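Local coordinates for uncharacterized protein (Bacteroides ovatus, PDB 3P02), which is of unknown function but pairs a DUF4973 domain of the E-set clan with a BT_3044-like C-terminal domain, at residues A[64-67]-A[68-71]. Sequence-based numbering, arbitrary orientation. Where two conformers were deposited one is given.
Sequences DTLD and ILNF
Leu69 N donates to Thr65 O over 2.9 Å, the N-H pointing almost straight at its acceptor (176°). One residue further on, Asn70 N gives its hydrogen to Leu66 O at 2.8 Å, and the third bond, Phe71 N to Asp67 O, is the longest of the three at 3.3 Å. The donors Leu69 N, Asn70 N and Phe71 N and the acceptors Thr65 O, Leu66 O and Asp67 O are thus satisfied by one another, a worked example of the i to i+4 pattern that defines an alpha-helix. The side-chain amide of Asn70 is provided for as well. With chi1 at -80°, the amide swings back over the preceding turn, toward Leu66 O; there ND2 lies 3.1 Å from Leu66 O, but at too poor an angle to bond. Instead ND2 donates to a water at 2.9 Å, and the same water donates to Asp67 OD1 at 2.7 Å, joining the two side chains along one flank. The helix is a rare one in a mostly beta chain, following strand 55-61 and lying against strands 122-130 and 146-154 within the E-set-clan region: Leu66 rests on Ala123, Pro125 and Val148, while its CD2 meets Leu69 CD2 at 4.2 Å. Beyond the helix, Asn70 OD1 accepts from Phe82 N, so this buried amide uses both its ends. Replacing Asn70 by alanine is likely to leave Phe82 N without this acceptor and the water without one of its two anchors, so that Asp67 is no longer linked through it to the side chain one turn on. Just before the helix, Asp64 OD1 forms a salt bridge with Arg62 NE.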
ATOM      1  N   ASP A  64      -5.712  17.239 -13.589  1.00 17.27           N
ATOM      2  CA  ASP A  64      -4.431  17.201 -14.341  1.00 14.04           C
ATOM      3  C   ASP A  64      -3.188  16.778 -13.529  1.00 16.93           C
ATOM      4  O   ASP A  64      -2.097  16.625 -14.094  1.00 15.35           O
ATOM      5  CB  ASP A  64      -4.141  18.607 -14.912  1.00 14.13           C
ATOM      6  CG  ASP A  64      -3.991  19.685 -13.844  1.00 15.38           C
ATOM      7  OD1 ASP A  64      -4.287  19.393 -12.660  1.00 15.80           O
ATOM      8  OD2 ASP A  64      -3.738  20.853 -14.210  1.00 15.49           O
ATOM      9  N   THR A  65      -3.329  16.634 -12.199  1.00 14.28           N
ATOM     10  CA  THR A  65      -2.177  16.365 -11.334  1.00 14.06           C
ATOM     11  C   THR A  65      -1.452  15.082 -11.624  1.00 16.64           C
ATOM     12  O   THR A  65      -0.217  15.094 -11.716  1.00 18.50           O
ATOM     13  CB  THR A  65      -2.632  16.293  -9.867  1.00 18.29           C
ATOM     14  OG1 THR A  65      -3.376  17.463  -9.567  1.00 15.30           O
ATOM     15  CG2 THR A  65      -1.463  16.129  -8.901  1.00 16.38           C
ATOM     16  N   LEU A  66      -2.187  13.978 -11.734  1.00 15.33           N
ATOM     17  CA  LEU A  66      -1.538  12.682 -11.883  1.00 14.81           C
ATOM     18  C   LEU A  66      -0.771  12.544 -13.144  1.00 17.15           C
ATOM     19  O   LEU A  66       0.294  11.907 -13.108  1.00 15.57           O
ATOM     20  CB  LEU A  66      -2.523  11.522 -11.767  1.00 14.42           C
ATOM     21  CG  LEU A  66      -3.126  11.330 -10.383  1.00 17.68           C
ATOM     22  CD1 LEU A  66      -4.031  10.109 -10.388  1.00 16.80           C
ATOM     23  CD2 LEU A  66      -2.021  11.255  -9.290  1.00 18.10           C
ATOM     24  N   ASP A  67      -1.293  13.071 -14.272  1.00 15.15           N
ATOM     25  CA  ASP A  67      -0.546  12.913 -15.519  1.00 16.08           C
ATOM     26  C   ASP A  67       0.817  13.585 -15.411  1.00 19.10           C
ATOM     27  O   ASP A  67       1.797  13.046 -15.911  1.00 19.94           O
ATOM     28  CB  ASP A  67      -1.319  13.452 -16.742  1.00 18.26           C
ATOM     29  CG  ASP A  67      -2.568  12.651 -17.097  1.00 27.95           C
ATOM     30  OD1 ASP A  67      -2.596  11.430 -16.818  1.00 24.76           O
ATOM     31  OD2 ASP A  67      -3.509  13.240 -17.671  1.00 38.07           O
ATOM     32  N   ILE A  68       0.890  14.739 -14.751  1.00 13.88           N
ATOM     33  CA  ILE A  68       2.157  15.467 -14.590  1.00 12.21           C
ATOM     34  C   ILE A  68       3.063  14.742 -13.586  1.00 14.58           C
ATOM     35  O   ILE A  68       4.221  14.459 -13.919  1.00 15.47           O
ATOM     36  CB  ILE A  68       1.860  16.921 -14.174  1.00 14.32           C
ATOM     37  CG1 ILE A  68       1.186  17.629 -15.349  1.00 14.34           C
ATOM     38  CG2 ILE A  68       3.148  17.646 -13.744  1.00 12.97           C
ATOM     39  CD1 ILE A  68       0.538  19.022 -14.937  1.00 14.32           C
ATOM     40  N   LEU A  69       2.543  14.428 -12.389  1.00 11.71           N
ATOM     41  CA  LEU A  69       3.316  13.726 -11.368  0.50 11.31           C
ATOM     42  C   LEU A  69       3.877  12.409 -11.940  1.00 14.25           C
ATOM     43  O   LEU A  69       5.064  12.117 -11.781  1.00 15.37           O
ATOM     44  CB  LEU A  69       2.430  13.442 -10.134  0.50 11.49           C
ATOM     45  CG  LEU A  69       3.059  12.608  -9.011  0.50 15.50           C
ATOM     46  CD1 LEU A  69       4.063  13.431  -8.207  0.50 15.17           C
ATOM     47  CD2 LEU A  69       1.978  12.027  -8.099  0.50 16.47           C
ATOM     48  N   ASN A  70       3.033  11.629 -12.629  1.00 10.22           N
ATOM     49  CA  ASN A  70       3.470  10.345 -13.199  1.00 10.40           C
ATOM     50  C   ASN A  70       4.631  10.517 -14.164  1.00 13.19           C
ATOM     51  O   ASN A  70       5.620   9.790 -14.053  1.00 12.94           O
ATOM     52  CB  ASN A  70       2.309   9.667 -13.919  1.00 12.88           C
ATOM     53  CG  ASN A  70       1.395   8.959 -12.962  1.00 14.53           C
ATOM     54  OD1 ASN A  70       1.824   8.483 -11.916  1.00 12.64           O
ATOM     55  ND2 ASN A  70       0.118   8.861 -13.312  1.00 12.73           N
ATOM     56  N   PHE A  71       4.534  11.466 -15.088  1.00 11.07           N
ATOM     57  CA  PHE A  71       5.623  11.618 -16.052  1.00 10.43           C
ATOM     58  C   PHE A  71       6.885  12.141 -15.368  1.00 13.93           C
ATOM     59  O   PHE A  71       7.994  11.667 -15.665  1.00 13.40           O
ATOM     60  CB  PHE A  71       5.217  12.511 -17.233  1.00 12.79           C
ATOM     61  CG  PHE A  71       6.284  12.436 -18.299  1.00 13.38           C
ATOM     62  CD1 PHE A  71       6.409  11.306 -19.098  1.00 16.01           C
ATOM     63  CD2 PHE A  71       7.210  13.465 -18.451  1.00 15.35           C
ATOM     64  CE1 PHE A  71       7.442  11.195 -20.026  1.00 17.40           C
ATOM     65  CE2 PHE A  71       8.241  13.361 -19.384  1.00 18.73           C
ATOM     66  CZ  PHE A  71       8.357  12.218 -20.158  1.00 17.91           C
TER
HETATM   67  O   HOH W   1      -0.918   9.492 -15.981  1.00 22.71           O